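Local coordinates for protein endonuclease and methylase LlaGI (Lactococcus lactis, PDB 5FFJ) that probably recognises a specific DNA sequence and methylates adenine in it, with a helicase-like ATPase that in the full enzyme drives cleavage of unmodified DNA, at residues F628-M638 with L783-E794; S883-V893 with S930-E941. All coordinates share one frame; numbering follows the deposited sequence.

Interaction 1 of 2, residues F628-M638 with L783-E794; sequences FVNQNPVSQAM and LLSYYIAAINIE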
loop_
_atom_site.group_PDB
_atom_site.type_symbol
_atom_site.label_atom_id
_atom_site.label_comp_id
_atom_site.label_asym_id
_atom_site.label_seq_id
_atom_site.Cartn_x
_atom_site.Cartn_y
_atom_site.Cartn_z
ATOM N N PHE A 628 -5.477 -0.810 -31.526
ATOM C CA PHE A 628 -4.248 -0.729 -30.743
ATOM C C PHE A 628 -3.684 -2.124 -30.498
ATOM O O PHE A 628 -2.470 -2.329 -30.506
ATOM C CB PHE A 628 -4.508 -0.031 -29.404
ATOM C CG PHE A 628 -3.294 0.062 -28.513
ATOM C CD1 PHE A 628 -2.369 1.079 -28.686
ATOM C CD2 PHE A 628 -3.082 -0.859 -27.495
ATOM C CE1 PHE A 628 -1.254 1.174 -27.870
ATOM C CE2 PHE A 628 -1.967 -0.767 -26.675
ATOM C CZ PHE A 628 -1.054 0.250 -26.864
ATOM N N VAL A 629 -4.586 -3.077 -30.276
ATOM C CA VAL A 629 -4.214 -4.450 -29.942
ATOM C C VAL A 629 -3.416 -5.143 -31.050
ATOM O O VAL A 629 -2.346 -5.690 -30.787
ATOM C CB VAL A 629 -5.480 -5.290 -29.612
ATOM C CG1 VAL A 629 -5.187 -6.795 -29.650
ATOM C CG2 VAL A 629 -6.042 -4.880 -28.250
ATOM N N ASN A 630 -3.927 -5.132 -32.278
ATOM C CA ASN A 630 -3.269 -5.842 -33.373
ATOM C C ASN A 630 -1.865 -5.304 -33.653
ATOM O O ASN A 630 -0.970 -6.054 -34.046
ATOM C CB ASN A 630 -4.114 -5.764 -34.648
ATOM C CG ASN A 630 -5.559 -6.176 -34.422
ATOM O OD1 ASN A 630 -6.480 -5.568 -34.967
ATOM N ND2 ASN A 630 -5.764 -7.205 -33.608
ATOM N N GLN A 631 -1.677 -4.006 -33.437
ATOM C CA GLN A 631 -0.402 -3.358 -33.725
ATOM C C GLN A 631 0.665 -3.701 -32.686
ATOM O O GLN A 631 1.805 -4.005 -33.036
ATOM C CB GLN A 631 -0.583 -1.840 -33.795
ATOM N N ASN A 632 0.288 -3.652 -31.411
ATOM C CA ASN A 632 1.245 -3.788 -30.311
ATOM C C ASN A 632 1.874 -5.183 -30.229
ATOM O O ASN A 632 1.202 -6.182 -30.491
ATOM C CB ASN A 632 0.560 -3.456 -28.982
ATOM C CG ASN A 632 1.468 -3.671 -27.787
ATOM O OD1 ASN A 632 1.544 -4.770 -27.240
ATOM N ND2 ASN A 632 2.164 -2.619 -27.376
ATOM N N PRO A 633 3.170 -5.256 -29.865
ATOM C CA PRO A 633 3.845 -6.548 -29.712
ATOM C C PRO A 633 3.374 -7.346 -28.500
ATOM O O PRO A 633 3.129 -8.546 -28.621
ATOM C CB PRO A 633 5.313 -6.149 -29.550
ATOM C CG PRO A 633 5.263 -4.800 -28.972
ATOM C CD PRO A 633 4.117 -4.142 -29.671
ATOM N N VAL A 634 3.267 -6.693 -27.347
ATOM C CA VAL A 634 2.834 -7.368 -26.128
ATOM C C VAL A 634 1.403 -7.867 -26.285
ATOM O O VAL A 634 1.093 -9.005 -25.936
ATOM C CB VAL A 634 2.923 -6.442 -24.901
ATOM C CG1 VAL A 634 2.424 -7.163 -23.652
ATOM C CG2 VAL A 634 4.355 -5.958 -24.705
ATOM N N SER A 635 0.537 -7.002 -26.805
ATOM C CA SER A 635 -0.825 -7.388 -27.137
ATOM C C SER A 635 -0.804 -8.623 -28.016
ATOM O O SER A 635 -1.362 -9.650 -27.652
ATOM C CB SER A 635 -1.554 -6.253 -27.850
ATOM O OG SER A 635 -1.660 -5.111 -27.021
ATOM N N GLN A 636 -0.145 -8.512 -29.165
ATOM C CA GLN A 636 0.013 -9.636 -30.082
ATOM C C GLN A 636 0.595 -10.851 -29.366
ATOM O O GLN A 636 0.121 -11.971 -29.549
ATOM C CB GLN A 636 0.908 -9.242 -31.260
ATOM N N ALA A 637 1.616 -10.622 -28.545
ATOM C CA ALA A 637 2.242 -11.698 -27.782
ATOM C C ALA A 637 1.244 -12.316 -26.811
ATOM O O ALA A 637 1.264 -13.525 -26.574
ATOM C CB ALA A 637 3.459 -11.184 -27.034
ATOM N N MET A 638 0.377 -11.480 -26.252
ATOM C CA MET A 638 -0.686 -11.955 -25.378
ATOM C C MET A 638 -1.841 -12.516 -26.209
ATOM O O MET A 638 -2.413 -13.548 -25.872
ATOM C CB MET A 638 -1.184 -10.829 -24.471
ATOM C CG MET A 638 -0.183 -10.356 -23.423
ATOM S SD MET A 638 0.149 -11.589 -22.149
ATOM C CE MET A 638 0.560 -10.533 -20.762
ATOM N N LEU A 783 2.317 -4.490 -16.728
ATOM C CA LEU A 783 1.536 -4.641 -17.952
ATOM C C LEU A 783 0.624 -3.443 -18.211
ATOM O O LEU A 783 0.721 -2.793 -19.252
ATOM C CB LEU A 783 0.696 -5.918 -17.881
ATOM C CG LEU A 783 -0.221 -6.207 -19.070
ATOM C CD1 LEU A 783 0.587 -6.457 -20.332
ATOM C CD2 LEU A 783 -1.113 -7.396 -18.760
ATOM N N LEU A 784 -0.265 -3.162 -17.265
ATOM C CA LEU A 784 -1.252 -2.099 -17.432
ATOM C C LEU A 784 -0.614 -0.718 -17.520
ATOM O O LEU A 784 -1.155 0.180 -18.166
ATOM C CB LEU A 784 -2.257 -2.130 -16.281
ATOM C CG LEU A 784 -3.499 -2.989 -16.527
ATOM C CD1 LEU A 784 -3.124 -4.397 -16.958
ATOM C CD2 LEU A 784 -4.366 -3.024 -15.280
ATOM N N SER A 785 0.529 -0.547 -16.868
ATOM C CA SER A 785 1.240 0.722 -16.916
ATOM C C SER A 785 1.910 0.895 -18.275
ATOM O O SER A 785 2.057 2.015 -18.765
ATOM C CB SER A 785 2.275 0.803 -15.795
ATOM O OG SER A 785 1.660 0.650 -14.528
ATOM N N TYR A 786 2.308 -0.219 -18.883
ATOM C CA TYR A 786 2.930 -0.193 -20.203
ATOM C C TYR A 786 1.928 0.234 -21.275
ATOM O O TYR A 786 2.186 1.166 -22.036
ATOM C CB TYR A 786 3.519 -1.565 -20.545
ATOM C CG TYR A 786 3.881 -1.738 -22.005
ATOM C CD1 TYR A 786 2.937 -2.163 -22.931
ATOM C CD2 TYR A 786 5.170 -1.486 -22.456
ATOM C CE1 TYR A 786 3.260 -2.322 -24.263
ATOM C CE2 TYR A 786 5.503 -1.647 -23.788
ATOM C CZ TYR A 786 4.545 -2.063 -24.687
ATOM O OH TYR A 786 4.878 -2.221 -26.012
ATOM N N TYR A 787 0.796 -0.465 -21.333
ATOM C CA TYR A 787 -0.266 -0.158 -22.291
ATOM C C TYR A 787 -0.669 1.310 -22.228
ATOM O O TYR A 787 -0.608 2.031 -23.225
ATOM C CB TYR A 787 -1.503 -1.024 -22.025
ATOM C CG TYR A 787 -1.376 -2.487 -22.395
ATOM C CD1 TYR A 787 -0.460 -2.918 -23.346
ATOM C CD2 TYR A 787 -2.190 -3.440 -21.795
ATOM C CE1 TYR A 787 -0.355 -4.256 -23.683
ATOM C CE2 TYR A 787 -2.092 -4.778 -22.124
ATOM C CZ TYR A 787 -1.174 -5.180 -23.067
ATOM O OH TYR A 787 -1.077 -6.514 -23.395
ATOM N N ILE A 788 -1.089 1.738 -21.043
ATOM C CA ILE A 788 -1.513 3.110 -20.813
ATOM C C ILE A 788 -0.430 4.102 -21.221
ATOM O O ILE A 788 -0.721 5.143 -21.807
ATOM C CB ILE A 788 -1.885 3.317 -19.332
ATOM C CG1 ILE A 788 -3.141 2.507 -19.000
ATOM C CG2 ILE A 788 -2.107 4.797 -19.021
ATOM C CD1 ILE A 788 -3.440 2.410 -17.527
ATOM N N ALA A 789 0.820 3.775 -20.911
ATOM C CA ALA A 789 1.937 4.642 -21.260
ATOM C C ALA A 789 2.086 4.756 -22.772
ATOM O O ALA A 789 2.351 5.837 -23.295
ATOM C CB ALA A 789 3.222 4.123 -20.643
ATOM N N ALA A 790 1.916 3.636 -23.469
ATOM C CA ALA A 790 2.000 3.624 -24.925
ATOM C C ALA A 790 0.946 4.545 -25.528
ATOM O O ALA A 790 1.276 5.477 -26.258
ATOM C CB ALA A 790 1.836 2.208 -25.458
ATOM N N ILE A 791 -0.317 4.279 -25.207
ATOM C CA ILE A 791 -1.434 5.066 -25.720
ATOM C C ILE A 791 -1.236 6.557 -25.465
ATOM O O ILE A 791 -1.317 7.365 -26.387
ATOM C CB ILE A 791 -2.771 4.632 -25.082
ATOM C CG1 ILE A 791 -3.054 3.155 -25.371
ATOM C CG2 ILE A 791 -3.922 5.501 -25.603
ATOM C CD1 ILE A 791 -4.236 2.591 -24.603
ATOM N N ASN A 792 -0.979 6.912 -24.210
ATOM C CA ASN A 792 -0.843 8.310 -23.812
ATOM C C ASN A 792 0.214 9.065 -24.612
ATOM O O ASN A 792 0.104 10.275 -24.808
ATOM C CB ASN A 792 -0.521 8.399 -22.321
ATOM C CG ASN A 792 -1.746 8.207 -21.451
ATOM O OD1 ASN A 792 -2.229 9.148 -20.820
ATOM N ND2 ASN A 792 -2.267 6.985 -21.423
ATOM N N ILE A 793 1.237 8.352 -25.072
ATOM C CA ILE A 793 2.244 8.949 -25.942
ATOM C C ILE A 793 1.731 8.946 -27.379
ATOM O O ILE A 793 1.887 9.928 -28.104
ATOM C CB ILE A 793 3.589 8.197 -25.871
ATOM C CG1 ILE A 793 4.105 8.152 -24.432
ATOM C CG2 ILE A 793 4.627 8.879 -26.753
ATOM C CD1 ILE A 793 5.165 7.097 -24.201
ATOM N N GLU A 794 1.119 7.836 -27.779
ATOM C CA GLU A 794 0.532 7.715 -29.109
ATOM C C GLU A 794 -0.556 8.764 -29.329
ATOM O O GLU A 794 -0.641 9.371 -30.395
ATOM C CB GLU A 794 -0.051 6.316 -29.311
ATOM C CG GLU A 794 0.986 5.215 -29.434
ATOM C CD GLU A 794 0.357 3.837 -29.473
ATOM O OE1 GLU A 794 -0.889 3.756 -29.513
ATOM O OE2 GLU A 794 1.104 2.835 -29.462
#

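Interaction 2 of 2, residues S883-V893 with S930-E941; sequences SYVKNSKTTSV and SADGLRKSLFKE. With nucleotides of chain B.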
loop_
_atom_site.group_PDB
_atom_site.type_symbol
_atom_site.label_atom_id
_atom_site.label_comp_id
_atom_site.label_asym_id
_atom_site.label_seq_id
_atom_site.Cartn_x
_atom_site.Cartn_y
_atom_site.Cartn_z
ATOM N N SER A 883 31.639 1.099 -5.836
ATOM C CA SER A 883 31.593 2.557 -5.916
ATOM C C SER A 883 31.119 3.196 -4.615
ATOM O O SER A 883 31.925 3.678 -3.819
ATOM C CB SER A 883 30.680 2.994 -7.065
ATOM O OG SER A 883 29.385 2.434 -6.933
ATOM N N TYR A 884 29.806 3.194 -4.409
ATOM C CA TYR A 884 29.198 3.912 -3.295
ATOM C C TYR A 884 29.585 3.317 -1.943
ATOM O O TYR A 884 29.976 4.042 -1.028
ATOM C CB TYR A 884 27.675 3.912 -3.443
ATOM C CG TYR A 884 27.179 4.466 -4.764
ATOM C CD1 TYR A 884 27.927 5.391 -5.482
ATOM C CD2 TYR A 884 25.959 4.062 -5.290
ATOM C CE1 TYR A 884 27.473 5.896 -6.688
ATOM C CE2 TYR A 884 25.497 4.561 -6.492
ATOM C CZ TYR A 884 26.256 5.477 -7.187
ATOM O OH TYR A 884 25.790 5.972 -8.384
ATOM N N VAL A 885 29.478 1.998 -1.823
ATOM C CA VAL A 885 29.752 1.325 -0.559
ATOM C C VAL A 885 31.232 1.401 -0.194
ATOM O O VAL A 885 31.585 1.562 0.974
ATOM C CB VAL A 885 29.321 -0.149 -0.613
ATOM C CG1 VAL A 885 29.623 -0.843 0.707
ATOM C CG2 VAL A 885 27.840 -0.253 -0.945
ATOM N N LYS A 886 32.091 1.276 -1.200
ATOM C CA LYS A 886 33.532 1.277 -0.984
ATOM C C LYS A 886 34.018 2.601 -0.398
ATOM O O LYS A 886 34.878 2.618 0.481
ATOM C CB LYS A 886 34.264 0.988 -2.298
ATOM C CG LYS A 886 35.779 0.922 -2.165
ATOM N N ASN A 887 33.458 3.705 -0.883
ATOM C CA ASN A 887 33.891 5.032 -0.456
ATOM C C ASN A 887 33.317 5.457 0.894
ATOM O O ASN A 887 33.629 6.540 1.391
ATOM C CB ASN A 887 33.507 6.069 -1.513
ATOM C CG ASN A 887 34.275 5.895 -2.807
ATOM O OD1 ASN A 887 35.470 6.187 -2.881
ATOM N ND2 ASN A 887 33.589 5.425 -3.841
ATOM N N SER A 888 32.487 4.605 1.488
ATOM C CA SER A 888 31.803 4.954 2.728
ATOM C C SER A 888 32.626 4.594 3.961
ATOM O O SER A 888 33.447 3.675 3.928
ATOM C CB SER A 888 30.444 4.257 2.792
ATOM O OG SER A 888 29.601 4.885 3.739
ATOM N N LYS A 889 32.393 5.329 5.046
ATOM C CA LYS A 889 33.082 5.105 6.314
ATOM C C LYS A 889 32.174 4.397 7.319
ATOM O O LYS A 889 32.486 4.344 8.509
ATOM C CB LYS A 889 33.549 6.438 6.915
ATOM C CG LYS A 889 34.368 7.323 5.986
ATOM C CD LYS A 889 35.845 6.963 6.012
ATOM C CE LYS A 889 36.595 7.629 4.867
ATOM N NZ LYS A 889 38.073 7.494 5.003
ATOM N N THR A 890 31.059 3.850 6.841
ATOM C CA THR A 890 29.950 3.503 7.731
ATOM C C THR A 890 29.899 2.048 8.221
ATOM O O THR A 890 29.695 1.817 9.413
ATOM C CB THR A 890 28.597 3.827 7.050
ATOM O OG1 THR A 890 27.530 3.604 7.979
ATOM C CG2 THR A 890 28.374 2.975 5.805
ATOM N N THR A 891 30.087 1.085 7.318
ATOM C CA THR A 891 29.871 -0.353 7.591
ATOM C C THR A 891 28.389 -0.741 7.693
ATOM O O THR A 891 28.064 -1.922 7.826
ATOM C CB THR A 891 30.571 -0.834 8.890
ATOM O OG1 THR A 891 30.003 -0.189 10.038
ATOM C CG2 THR A 891 32.064 -0.568 8.829
ATOM N N SER A 892 27.502 0.248 7.640
ATOM C CA SER A 892 26.064 0.004 7.525
ATOM C C SER A 892 25.503 0.792 6.345
ATOM O O SER A 892 25.262 1.997 6.451
ATOM C CB SER A 892 25.340 0.389 8.813
ATOM O OG SER A 892 23.947 0.152 8.697
ATOM N N VAL A 893 25.279 0.098 5.231
ATOM C CA VAL A 893 25.006 0.740 3.948
ATOM C C VAL A 893 23.701 0.277 3.300
ATOM O O VAL A 893 23.581 0.282 2.074
ATOM C CB VAL A 893 26.153 0.471 2.959
ATOM C CG1 VAL A 893 27.411 1.173 3.405
ATOM C CG2 VAL A 893 26.399 -1.020 2.839
ATOM N N SER A 930 25.109 7.065 5.734
ATOM C CA SER A 930 25.633 6.014 4.868
ATOM C C SER A 930 25.756 6.439 3.404
ATOM O O SER A 930 26.020 5.603 2.538
ATOM C CB SER A 930 24.747 4.770 4.968
ATOM O OG SER A 930 23.417 5.050 4.563
ATOM N N ALA A 931 25.584 7.730 3.129
ATOM C CA ALA A 931 25.658 8.238 1.760
ATOM C C ALA A 931 26.906 9.090 1.526
ATOM O O ALA A 931 27.021 9.754 0.497
ATOM C CB ALA A 931 24.414 9.046 1.430
ATOM N N ASP A 932 27.839 9.071 2.472
ATOM C CA ASP A 932 29.070 9.839 2.327
ATOM C C ASP A 932 29.879 9.346 1.131
ATOM O O ASP A 932 30.590 10.120 0.492
ATOM C CB ASP A 932 29.915 9.759 3.599
ATOM C CG ASP A 932 30.281 8.336 3.966
ATOM O OD1 ASP A 932 29.433 7.438 3.775
ATOM O OD2 ASP A 932 31.415 8.115 4.443
ATOM N N GLY A 933 29.765 8.055 0.832
ATOM C CA GLY A 933 30.456 7.471 -0.303
ATOM C C GLY A 933 29.804 7.854 -1.617
ATOM O O GLY A 933 30.487 8.155 -2.596
ATOM N N LEU A 934 28.475 7.839 -1.637
ATOM C CA LEU A 934 27.723 8.224 -2.822
ATOM C C LEU A 934 28.048 9.660 -3.214
ATOM O O LEU A 934 28.180 9.974 -4.395
ATOM C CB LEU A 934 26.221 8.066 -2.577
ATOM C CG LEU A 934 25.277 8.592 -3.660
ATOM C CD1 LEU A 934 25.624 8.033 -5.029
ATOM C CD2 LEU A 934 23.845 8.242 -3.303
ATOM N N ARG A 935 28.183 10.526 -2.215
ATOM C CA ARG A 935 28.511 11.926 -2.462
ATOM C C ARG A 935 29.958 12.067 -2.927
ATOM O O ARG A 935 30.295 13.001 -3.657
ATOM C CB ARG A 935 28.273 12.767 -1.204
ATOM C CG ARG A 935 26.815 12.826 -0.771
ATOM C CD ARG A 935 26.580 13.876 0.301
ATOM N NE ARG A 935 27.271 13.579 1.556
ATOM C CZ ARG A 935 26.798 12.778 2.508
ATOM N NH1 ARG A 935 25.629 12.170 2.358
ATOM N NH2 ARG A 935 27.501 12.580 3.617
ATOM N N LYS A 936 30.809 11.138 -2.503
ATOM C CA LYS A 936 32.200 11.122 -2.940
ATOM C C LYS A 936 32.269 10.688 -4.401
ATOM O O LYS A 936 33.087 11.192 -5.170
ATOM C CB LYS A 936 33.037 10.190 -2.057
ATOM C CG LYS A 936 34.521 10.163 -2.397
ATOM C CD LYS A 936 35.341 9.565 -1.259
ATOM C CE LYS A 936 36.784 9.310 -1.666
ATOM N NZ LYS A 936 36.916 8.140 -2.582
ATOM N N SER A 937 31.393 9.761 -4.776
ATOM C CA SER A 937 31.337 9.256 -6.144
ATOM C C SER A 937 30.771 10.293 -7.111
ATOM O O SER A 937 31.401 10.619 -8.115
ATOM C CB SER A 937 30.494 7.980 -6.209
ATOM O OG SER A 937 31.106 6.925 -5.488
ATOM N N LEU A 938 29.581 10.803 -6.803
ATOM C CA LEU A 938 28.899 11.754 -7.676
ATOM C C LEU A 938 29.755 12.986 -7.961
ATOM O O LEU A 938 29.614 13.617 -9.007
ATOM C CB LEU A 938 27.565 12.186 -7.059
ATOM C CG LEU A 938 26.476 11.117 -6.923
ATOM C CD1 LEU A 938 25.305 11.666 -6.125
ATOM C CD2 LEU A 938 26.008 10.622 -8.283
ATOM N N PHE A 939 30.642 13.326 -7.033
ATOM C CA PHE A 939 31.490 14.501 -7.193
ATOM C C PHE A 939 32.633 14.214 -8.162
ATOM O O PHE A 939 33.144 15.120 -8.822
ATOM C CB PHE A 939 32.038 14.951 -5.838
ATOM C CG PHE A 939 32.619 16.338 -5.845
ATOM C CD1 PHE A 939 31.896 17.405 -6.354
ATOM C CD2 PHE A 939 33.877 16.578 -5.321
ATOM C CE1 PHE A 939 32.425 18.681 -6.358
ATOM C CE2 PHE A 939 34.411 17.854 -5.317
ATOM C CZ PHE A 939 33.684 18.905 -5.836
ATOM N N LYS A 940 33.027 12.945 -8.242
ATOM C CA LYS A 940 34.063 12.512 -9.175
ATOM C C LYS A 940 33.459 12.099 -10.516
ATOM O O LYS A 940 33.985 12.444 -11.573
ATOM C CB LYS A 940 34.867 11.346 -8.585
ATOM C CG LYS A 940 35.747 11.722 -7.402
ATOM C CD LYS A 940 36.550 10.528 -6.902
ATOM C CE LYS A 940 37.531 10.931 -5.812
ATOM N NZ LYS A 940 38.374 9.784 -5.370
ATOM N N GLU A 941 32.352 11.365 -10.466
ATOM C CA GLU A 941 31.730 10.831 -11.676
ATOM C C GLU A 941 31.044 11.904 -12.520
ATOM O O GLU A 941 30.723 11.667 -13.685
ATOM C CB GLU A 941 30.711 9.748 -11.316
ATOM C CG GLU A 941 31.319 8.513 -10.671
ATOM C CD GLU A 941 30.348 7.350 -10.601
ATOM O OE1 GLU A 941 29.311 7.392 -11.297
ATOM O OE2 GLU A 941 30.623 6.392 -9.847
ATOM P P DA B 7 28.712 0.637 15.839
ATOM O OP1 DA B 7 29.988 1.270 15.480
ATOM O OP2 DA B 7 28.073 0.989 17.116
ATOM O "O5'" DA B 7 27.671 0.895 14.665
ATOM C "C5'" DA B 7 28.116 1.028 13.319
ATOM C "C4'" DA B 7 26.942 1.080 12.355
ATOM O "O4'" DA B 7 26.107 -0.095 12.538
ATOM C "C3'" DA B 7 26.012 2.289 12.530
ATOM O "O3'" DA B 7 25.905 3.009 11.294
ATOM C "C2'" DA B 7 24.681 1.669 12.965
ATOM C "C1'" DA B 7 24.769 0.286 12.356
ATOM N N9 DA B 7 23.887 -0.713 12.961
ATOM C C8 DA B 7 23.710 -0.974 14.293
ATOM N N7 DA B 7 22.846 -1.935 14.534
ATOM C C5 DA B 7 22.429 -2.333 13.274
ATOM C C6 DA B 7 21.516 -3.316 12.839
ATOM N N6 DA B 7 20.834 -4.109 13.670
ATOM N N1 DA B 7 21.331 -3.452 11.510
ATOM C C2 DA B 7 22.016 -2.656 10.678
ATOM N N3 DA B 7 22.897 -1.702 10.967
ATOM C C4 DA B 7 23.060 -1.590 12.295
ATOM P P DT B 8 25.712 4.604 11.284
ATOM O OP1 DT B 8 26.829 5.194 10.513
ATOM O OP2 DT B 8 25.479 5.054 12.675
ATOM O "O5'" DT B 8 24.348 4.816 10.472
ATOM C "C5'" DT B 8 24.136 4.132 9.231
ATOM C "C4'" DT B 8 22.703 4.301 8.747
ATOM O "O4'" DT B 8 21.906 3.146 9.164
ATOM C "C3'" DT B 8 21.968 5.510 9.313
ATOM O "O3'" DT B 8 21.000 5.999 8.385
ATOM C "C2'" DT B 8 21.324 4.916 10.553
ATOM C "C1'" DT B 8 20.843 3.587 9.997
ATOM N N1 DT B 8 20.529 2.519 11.026
ATOM C C2 DT B 8 19.661 1.503 10.689
ATOM O O2 DT B 8 19.126 1.413 9.600
ATOM N N3 DT B 8 19.442 0.583 11.676
ATOM C C4 DT B 8 19.982 0.572 12.939
ATOM O O4 DT B 8 19.713 -0.305 13.745
ATOM C C5 DT B 8 20.879 1.668 13.239
ATOM C C7 DT B 8 21.532 1.775 14.592
ATOM C C6 DT B 8 21.107 2.578 12.280
ATOM P P DC B 9 21.402 7.089 7.274
ATOM O OP1 DC B 9 22.611 6.584 6.583
ATOM O OP2 DC B 9 21.447 8.414 7.929
ATOM O "O5'" DC B 9 20.156 7.079 6.263
ATOM C "C5'" DC B 9 19.939 5.952 5.408
ATOM C "C4'" DC B 9 18.507 5.439 5.511
ATOM O "O4'" DC B 9 18.303 4.795 6.805
ATOM C "C3'" DC B 9 17.417 6.515 5.403
ATOM O "O3'" DC B 9 16.411 6.114 4.477
ATOM C "C2'" DC B 9 16.879 6.620 6.827
ATOM C "C1'" DC B 9 17.049 5.195 7.314
ATOM N N1 DC B 9 17.037 5.023 8.818
ATOM C C2 DC B 9 16.269 4.003 9.401
ATOM O O2 DC B 9 15.604 3.254 8.675
ATOM N N3 DC B 9 16.274 3.864 10.752
ATOM C C4 DC B 9 17.001 4.688 11.509
ATOM N N4 DC B 9 16.976 4.511 12.837
ATOM C C5 DC B 9 17.787 5.729 10.937
ATOM C C6 DC B 9 17.777 5.859 9.603
#

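Interaction 1 of 2, residues F628-M638 with L783-E794
F628 reaches across to the helix at 783-794 as a knob in the hole formed by Y787, A790, I791 and E794. With CG anti to the backbone N (chi1 178°), its ring extends so that I791 CG1 lies over one face, 3.9 Å from the ring centroid, in a CH-pi contact. A790 CB meets the ring edge 3.8 Å from F628 CZ, and the E794 carboxylate also comes to the edge, its plane 50° from the ring's.

The second knob runs the other way. Y787 sends its ring among F628, V634, S635 and M638, Y787 OH passing 3.6 Å from V634 CG1 to bond H612 of helix 602-623. The other methyl, V634 CG2, packs 3.8 Å from Y786 CE1, while V634 CG1 meets L783 CD1 at 3.9 Å.

N632 and Y786 come from opposite directions; N632 ND2 lies at the ring edge and donates to Y786 OH over 3.1 Å in a bent bond (140° at the hydrogen), the oxygen somewhat out of the amide plane. N632 OD1 N-caps helix 633-646 by accepting from S635 N. One amide thus both starts a helix and bonds across an otherwise largely apolar seam, tying coupler-family sequence to the methylase Rossmann-like fold.

Interaction 2 of 2, residues S883-V893 with S930-E941
D932 and S888 meet through their first torsions: D932 CG stands between its own backbone N and carbonyl carbon (chi1 58°), which brings the two carboxylate oxygens up to S888 and K889, while S888 OG is anti to its N. S888 OG donates to D932 OD1 over 2.6 Å, and K889 N donates to D932 OD2 over 3.0 Å, each on the syn lone pair. With an alanine in place of D932, the S888 hydroxyl and the K889 N-H would probably be left without the carboxylate that takes them both, one on each oxygen, and the loop would be less firmly pinned to the start of helix 932-941.

G933, lacking a side chain, lets the backbones close in: its CA lies 3.5 Å from Y884 O in a CA-H...O contact. Further along, L934 CD1 sits over one face of the Y884 ring, and S937 CB comes to the ring edge.

The same two segments hold DNA. S930 N and S930 OG both donate to OP1 of DC9 of chain B, at 2.7 Å each, and S892 OG bonds N3 of DA7 of chain B at 3.1 Å. Helix 899-910 flanks the contact, with V901 and I904 against Y884 and R905 salt-bridged to E941, and helix 932-941 itself links sheet strands 915-922 and 944-951.

In the fold
Interactions 1 and 2 are both largely buried, but they share no helix and lie about 40 Å apart between centres. What joins them is the nine-stranded mixed sheet: helix 783-797 follows its strand 776-780, and helix 932-941 follows its strand 915-922. Interaction 1 attaches coupler-family sequence to that fold, and its chemistry is mainly aromatic and aliphatic packing. Interaction 2 stays within methylase-family sequence and has a more exposed loop side. There, carboxylate, hydroxyl and amide groups fix a loop against a helix. Interaction 2 lies at the DNA itself, whereas interaction 1 stands back from it, its nearest atom about 11 Å away.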